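Local coordinates for translation initiation factor eIF2b-like protein (PDB 4ZEM) that is the beta subunit of the eIF2B complex, which probably promotes exchange of GDP for GTP on initiation factor eIF2 during translation initiation, at residues 17-22 with 49-54; 220-225 with 256-261. One frame throughout, in Å; residues are numbered along the deposited sequence.

Contact 1 comes first along the chain and closes before contact 2 opens. Their centres lie 42 Å apart, on opposite sides of the chain's centre, and the nearest atoms are about 25 Å apart. They share no helix or strand. Contact 1 belongs to the all-helical N-terminal part, where the turn after helix 12-18 meets helix 43-59. Contact 2 belongs to the alpha/beta part, where strand 218-222 of the seven-stranded mixed sheet meets the short helix 258-261. The pair therefore samples two separately packed regions of this eIF2B subunit, a helical bundle and a Rossmann-like sheet with its covering helices.

Contact 1. Residues 17-22 with 49-54; sequences KSLRDQ and IAQLLR
The guanidinium groups of R20 and R54 meet obliquely, with their planes 73° apart. R20 NH2 comes to 3.6 Å from R54 NH1, and R20 NE is 3.8 Å from the same R54 NH1. The side chains cross at about a right angle. R54 reaches this position with an extended chain, its CG anti to the backbone N (chi1 -170°). The chain of R20 bends at chi2 (130°), which carries the guanidinium over to R54. Two like charges probably repel each other here. R54 NH2 also has a long, weak ion pair with E168, which may offset part of this. Q51 NE2 also approaches the R20 guanidinium obliquely, 4.3 Å from R20 NH2, and no hydrogen bond links them.

The apolar part is carried by L19. Its CD2 rests on the base of the Q51 side chain, 3.8 Å from Q51 CB, and lies 3.9 Å from Q51 O. The rest of the Q51 chain extends past this methyl and crosses the leucine at about a right angle. L19 is buried, and it also touches S27 of helix 24-37 and Q55 one turn further along helix 43-59.

L19 opens a type I beta turn that runs to Q22. K59 NZ bonds to Q22 O, and more weakly to R20 O, tying this turn to helix 43-59 again. This is helix-bundle packing in the N-terminal helical region, with a leucine from an interhelical turn set against a neighbouring helix.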
loop_
_atom_site.group_PDB
_atom_site.type_symbol
_atom_site.label_atom_id
_atom_site.label_comp_id
_atom_site.label_asym_id
_atom_site.label_seq_id
_atom_site.Cartn_x
_atom_site.Cartn_y
_atom_site.Cartn_z
ATOM N N LYS A 17 -12.760 1.463 16.934
ATOM C CA LYS A 17 -13.065 2.305 18.093
ATOM C C LYS A 17 -13.053 1.574 19.432
ATOM O O LYS A 17 -13.328 2.172 20.472
ATOM C CB LYS A 17 -14.415 3.004 17.921
ATOM C CG LYS A 17 -14.272 4.512 17.802
ATOM C CD LYS A 17 -13.413 5.046 18.951
ATOM C CE LYS A 17 -13.601 6.536 19.171
ATOM N NZ LYS A 17 -15.010 6.869 19.524
ATOM N N SER A 18 -12.730 0.289 19.412
ATOM C CA SER A 18 -12.417 -0.402 20.648
ATOM C C SER A 18 -10.919 -0.306 20.894
ATOM O O SER A 18 -10.438 -0.619 21.972
ATOM C CB SER A 18 -12.863 -1.861 20.589
ATOM O OG SER A 18 -12.631 -2.409 19.303
ATOM N N LEU A 19 -10.202 0.178 19.887
ATOM C CA LEU A 19 -8.741 0.202 19.893
ATOM C C LEU A 19 -8.143 0.894 21.123
ATOM O O LEU A 19 -7.243 0.358 21.777
ATOM C CB LEU A 19 -8.256 0.885 18.612
ATOM C CG LEU A 19 -6.912 0.476 18.028
ATOM C CD1 LEU A 19 -6.934 -0.995 17.671
ATOM C CD2 LEU A 19 -6.623 1.317 16.799
ATOM N N ARG A 20 -8.646 2.084 21.430
ATOM C CA ARG A 20 -8.051 2.937 22.456
ATOM C C ARG A 20 -8.507 2.571 23.871
ATOM O O ARG A 20 -7.848 2.922 24.849
ATOM C CB ARG A 20 -8.327 4.410 22.144
ATOM C CG ARG A 20 -7.235 5.027 21.261
ATOM C CD ARG A 20 -7.782 5.776 20.058
ATOM N NE ARG A 20 -6.847 5.716 18.936
ATOM C CZ ARG A 20 -7.207 5.751 17.656
ATOM N NH1 ARG A 20 -8.487 5.855 17.328
ATOM N NH2 ARG A 20 -6.287 5.691 16.701
ATOM N N ASP A 21 -9.633 1.869 23.976
ATOM C CA ASP A 21 -10.106 1.363 25.268
ATOM C C ASP A 21 -10.226 -0.158 25.329
ATOM O O ASP A 21 -11.128 -0.695 25.975
ATOM C CB ASP A 21 -11.464 1.979 25.627
ATOM C CG ASP A 21 -11.395 3.484 25.815
ATOM O OD1 ASP A 21 -10.587 3.939 26.655
ATOM O OD2 ASP A 21 -12.159 4.213 25.143
ATOM N N GLN A 22 -9.371 -0.841 24.578
ATOM C CA GLN A 22 -9.185 -2.281 24.721
ATOM C C GLN A 22 -7.745 -2.575 25.136
ATOM O O GLN A 22 -6.876 -1.712 25.000
ATOM C CB GLN A 22 -9.550 -2.995 23.436
ATOM C CG GLN A 22 -9.899 -4.438 23.601
ATOM C CD GLN A 22 -10.413 -5.016 22.309
ATOM O OE1 GLN A 22 -9.884 -4.730 21.234
ATOM N NE2 GLN A 22 -11.488 -5.790 22.395
ATOM N N ILE A 49 -3.122 -2.030 10.007
ATOM C CA ILE A 49 -1.796 -2.334 10.531
ATOM C C ILE A 49 -1.171 -1.094 11.173
ATOM O O ILE A 49 -0.617 -1.166 12.273
ATOM C CB ILE A 49 -0.858 -2.864 9.429
ATOM C CG1 ILE A 49 -1.439 -4.134 8.803
ATOM C CG2 ILE A 49 0.526 -3.144 9.996
ATOM C CD1 ILE A 49 -1.646 -5.266 9.795
ATOM N N ALA A 50 -1.291 0.045 10.497
ATOM C CA ALA A 50 -0.739 1.300 11.004
ATOM C C ALA A 50 -1.359 1.679 12.354
ATOM O O ALA A 50 -0.661 2.094 13.277
ATOM C CB ALA A 50 -0.948 2.423 9.982
ATOM N N GLN A 51 -2.672 1.525 12.466
ATOM C CA GLN A 51 -3.369 1.841 13.706
ATOM C C GLN A 51 -2.996 0.901 14.850
ATOM O O GLN A 51 -2.839 1.336 15.998
ATOM C CB GLN A 51 -4.883 1.819 13.475
ATOM C CG GLN A 51 -5.431 3.158 13.028
ATOM C CD GLN A 51 -6.869 3.086 12.577
ATOM O OE1 GLN A 51 -7.284 2.116 11.945
ATOM N NE2 GLN A 51 -7.643 4.113 12.902
ATOM N N LEU A 52 -2.869 -0.386 14.542
ATOM C CA LEU A 52 -2.484 -1.370 15.548
ATOM C C LEU A 52 -1.049 -1.104 16.015
ATOM O O LEU A 52 -0.759 -1.174 17.211
ATOM C CB LEU A 52 -2.632 -2.795 14.994
ATOM C CG LEU A 52 -2.458 -4.000 15.935
ATOM C CD1 LEU A 52 -0.992 -4.356 16.211
ATOM C CD2 LEU A 52 -3.231 -3.786 17.233
ATOM N N LEU A 53 -0.159 -0.811 15.068
ATOM C CA LEU A 53 1.237 -0.531 15.395
ATOM C C LEU A 53 1.353 0.731 16.244
ATOM O O LEU A 53 2.203 0.818 17.133
ATOM C CB LEU A 53 2.078 -0.402 14.124
ATOM C CG LEU A 53 2.292 -1.716 13.366
ATOM C CD1 LEU A 53 3.309 -1.532 12.246
ATOM C CD2 LEU A 53 2.719 -2.833 14.320
ATOM N N ARG A 54 0.481 1.700 15.981
ATOM C CA ARG A 54 0.433 2.914 16.787
ATOM C C ARG A 54 0.087 2.590 18.240
ATOM O O ARG A 54 0.639 3.181 19.173
ATOM C CB ARG A 54 -0.583 3.899 16.221
ATOM C CG ARG A 54 -0.521 5.275 16.857
ATOM C CD ARG A 54 -1.547 6.208 16.246
ATOM N NE ARG A 54 -1.587 7.490 16.935
ATOM C CZ ARG A 54 -2.446 7.789 17.903
ATOM N NH1 ARG A 54 -3.343 6.895 18.296
ATOM N NH2 ARG A 54 -2.408 8.985 18.475
#

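Contact 2. Residues 220-225 with 256-261; sequences ILASLN and NGLMAY
Y261 and L258 both hold CG anti to the backbone N (chi1 -174° in Y261), and this sends both side chains from helix 258-261 to the strand. On the strand, I220 places CG1 beside its backbone N (chi1 -58°), where it meets the tyrosine. I220 and Y261 approach from opposite directions. I220 CG1 is 3.7 Å from Y261 CE2 and also 3.7 Å from Y261 OH. The ring is oblique to this carbon. I220 CG2 makes a looser approach, 4.0 Å from Y261 CE2.

L258 serves two neighbours with its two methyls. Its CD1 lies 3.8 Å from A222 CB. Its CD2 lies 3.7 Å from L224 CD2. L224 and L258 cross at about a right angle. L224 sits just beyond the strand, and its CD2 reaches back to L258.

I220 and A222 are alternate residues of strand 218-222, so both direct their side chains to the same side of the sheet. The strand is an inner one, parallel to 194-198 and 249-252. L196 lies next to both I220 and A222, and Y194 and I251 touch both I220 and Y261. I289 and A290 of helix 287-296 meet L224 and L258 respectively. Past the strand end, S223 OG donates to N225 O at 2.9 Å, from above the carbonyl plane.

The two segments are joined by no hydrogen bond or salt bridge. The tyrosine OH meets I220 by van der Waals contact alone, so the contact is largely apolar. This is consistent with the short helix being held on the sheet here mainly by burial of apolar surface.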
loop_
_atom_site.group_PDB
_atom_site.type_symbol
_atom_site.label_atom_id
_atom_site.label_comp_id
_atom_site.label_asym_id
_atom_site.label_seq_id
_atom_site.Cartn_x
_atom_site.Cartn_y
_atom_site.Cartn_z
ATOM N N ILE A 220 -12.860 0.796 -21.373
ATOM C CA ILE A 220 -13.165 -0.584 -21.715
ATOM C C ILE A 220 -12.860 -1.472 -20.512
ATOM O O ILE A 220 -11.739 -1.477 -19.994
ATOM C CB ILE A 220 -12.363 -1.068 -22.939
ATOM C CG1 ILE A 220 -12.636 -0.184 -24.163
ATOM C CG2 ILE A 220 -12.686 -2.522 -23.248
ATOM C CD1 ILE A 220 -11.672 0.979 -24.312
ATOM N N LEU A 221 -13.880 -2.170 -20.030
ATOM C CA LEU A 221 -13.718 -3.032 -18.871
ATOM C C LEU A 221 -13.587 -4.482 -19.319
ATOM O O LEU A 221 -14.498 -5.038 -19.934
ATOM C CB LEU A 221 -14.895 -2.859 -17.914
ATOM C CG LEU A 221 -15.088 -1.445 -17.361
ATOM C CD1 LEU A 221 -16.427 -1.332 -16.688
ATOM C CD2 LEU A 221 -13.996 -1.104 -16.371
ATOM N N ALA A 222 -12.434 -5.077 -19.039
ATOM C CA ALA A 222 -12.174 -6.451 -19.440
ATOM C C ALA A 222 -11.762 -7.310 -18.255
ATOM O O ALA A 222 -10.989 -6.877 -17.401
ATOM C CB ALA A 222 -11.102 -6.494 -20.515
ATOM N N SER A 223 -12.299 -8.521 -18.191
ATOM C CA SER A 223 -11.838 -9.483 -17.205
ATOM C C SER A 223 -11.753 -10.842 -17.871
ATOM O O SER A 223 -12.672 -11.241 -18.586
ATOM C CB SER A 223 -12.783 -9.530 -16.005
ATOM O OG SER A 223 -12.431 -10.587 -15.129
ATOM N N LEU A 224 -10.663 -11.565 -17.646
ATOM C CA LEU A 224 -10.562 -12.898 -18.227
ATOM C C LEU A 224 -11.341 -13.899 -17.378
ATOM O O LEU A 224 -11.818 -14.915 -17.880
ATOM C CB LEU A 224 -9.096 -13.316 -18.381
ATOM C CG LEU A 224 -8.311 -12.446 -19.373
ATOM C CD1 LEU A 224 -6.849 -12.872 -19.460
ATOM C CD2 LEU A 224 -8.970 -12.460 -20.753
ATOM N N ASN A 225 -11.456 -13.592 -16.089
ATOM C CA ASN A 225 -12.293 -14.334 -15.149
ATOM C C ASN A 225 -13.778 -13.960 -15.235
ATOM O O ASN A 225 -14.177 -12.922 -14.707
ATOM C CB ASN A 225 -11.785 -14.109 -13.722
ATOM C CG ASN A 225 -10.274 -14.261 -13.607
ATOM O OD1 ASN A 225 -9.615 -14.754 -14.525
ATOM N ND2 ASN A 225 -9.720 -13.824 -12.481
ATOM N N ASN A 256 -13.325 -13.915 -24.810
ATOM C CA ASN A 256 -12.508 -14.367 -25.926
ATOM C C ASN A 256 -11.820 -13.246 -26.696
ATOM O O ASN A 256 -10.689 -13.386 -27.146
ATOM C CB ASN A 256 -13.326 -15.247 -26.874
ATOM C CG ASN A 256 -14.538 -14.533 -27.442
ATOM O OD1 ASN A 256 -14.414 -13.589 -28.219
ATOM N ND2 ASN A 256 -15.722 -15.000 -27.072
ATOM N N GLY A 257 -12.528 -12.138 -26.851
ATOM C CA GLY A 257 -12.063 -10.988 -27.604
ATOM C C GLY A 257 -10.972 -10.064 -27.097
ATOM O O GLY A 257 -10.513 -9.204 -27.839
ATOM N N LEU A 258 -10.574 -10.193 -25.842
ATOM C CA LEU A 258 -9.585 -9.269 -25.291
ATOM C C LEU A 258 -8.389 -9.107 -26.223
ATOM O O LEU A 258 -7.952 -7.994 -26.493
ATOM C CB LEU A 258 -9.091 -9.732 -23.925
ATOM C CG LEU A 258 -8.092 -8.757 -23.294
ATOM C CD1 LEU A 258 -8.640 -7.333 -23.343
ATOM C CD2 LEU A 258 -7.747 -9.142 -21.861
ATOM N N MET A 259 -7.893 -10.221 -26.745
ATOM C CA MET A 259 -6.684 -10.203 -27.553
ATOM C C MET A 259 -6.936 -9.524 -28.891
ATOM O O MET A 259 -6.086 -8.802 -29.408
ATOM C CB MET A 259 -6.193 -11.632 -27.779
ATOM C CG MET A 259 -4.696 -11.779 -27.876
ATOM S SD MET A 259 -3.916 -11.305 -26.327
ATOM C CE MET A 259 -4.876 -12.259 -25.156
ATOM N N ALA A 260 -8.122 -9.750 -29.439
ATOM C CA ALA A 260 -8.525 -9.130 -30.694
ATOM C C ALA A 260 -8.722 -7.618 -30.562
ATOM O O ALA A 260 -8.453 -6.872 -31.500
ATOM C CB ALA A 260 -9.795 -9.784 -31.219
ATOM N N TYR A 261 -9.177 -7.165 -29.396
ATOM C CA TYR A 261 -9.593 -5.774 -29.246
ATOM C C TYR A 261 -8.519 -4.816 -28.729
ATOM O O TYR A 261 -8.642 -3.607 -28.926
ATOM C CB TYR A 261 -10.795 -5.716 -28.286
ATOM C CG TYR A 261 -11.420 -4.349 -28.151
ATOM C CD1 TYR A 261 -12.407 -3.936 -29.036
ATOM C CD2 TYR A 261 -11.020 -3.468 -27.154
ATOM C CE1 TYR A 261 -12.983 -2.689 -28.931
ATOM C CE2 TYR A 261 -11.582 -2.213 -27.049
ATOM C CZ TYR A 261 -12.569 -1.832 -27.942
ATOM O OH TYR A 261 -13.150 -0.593 -27.848
#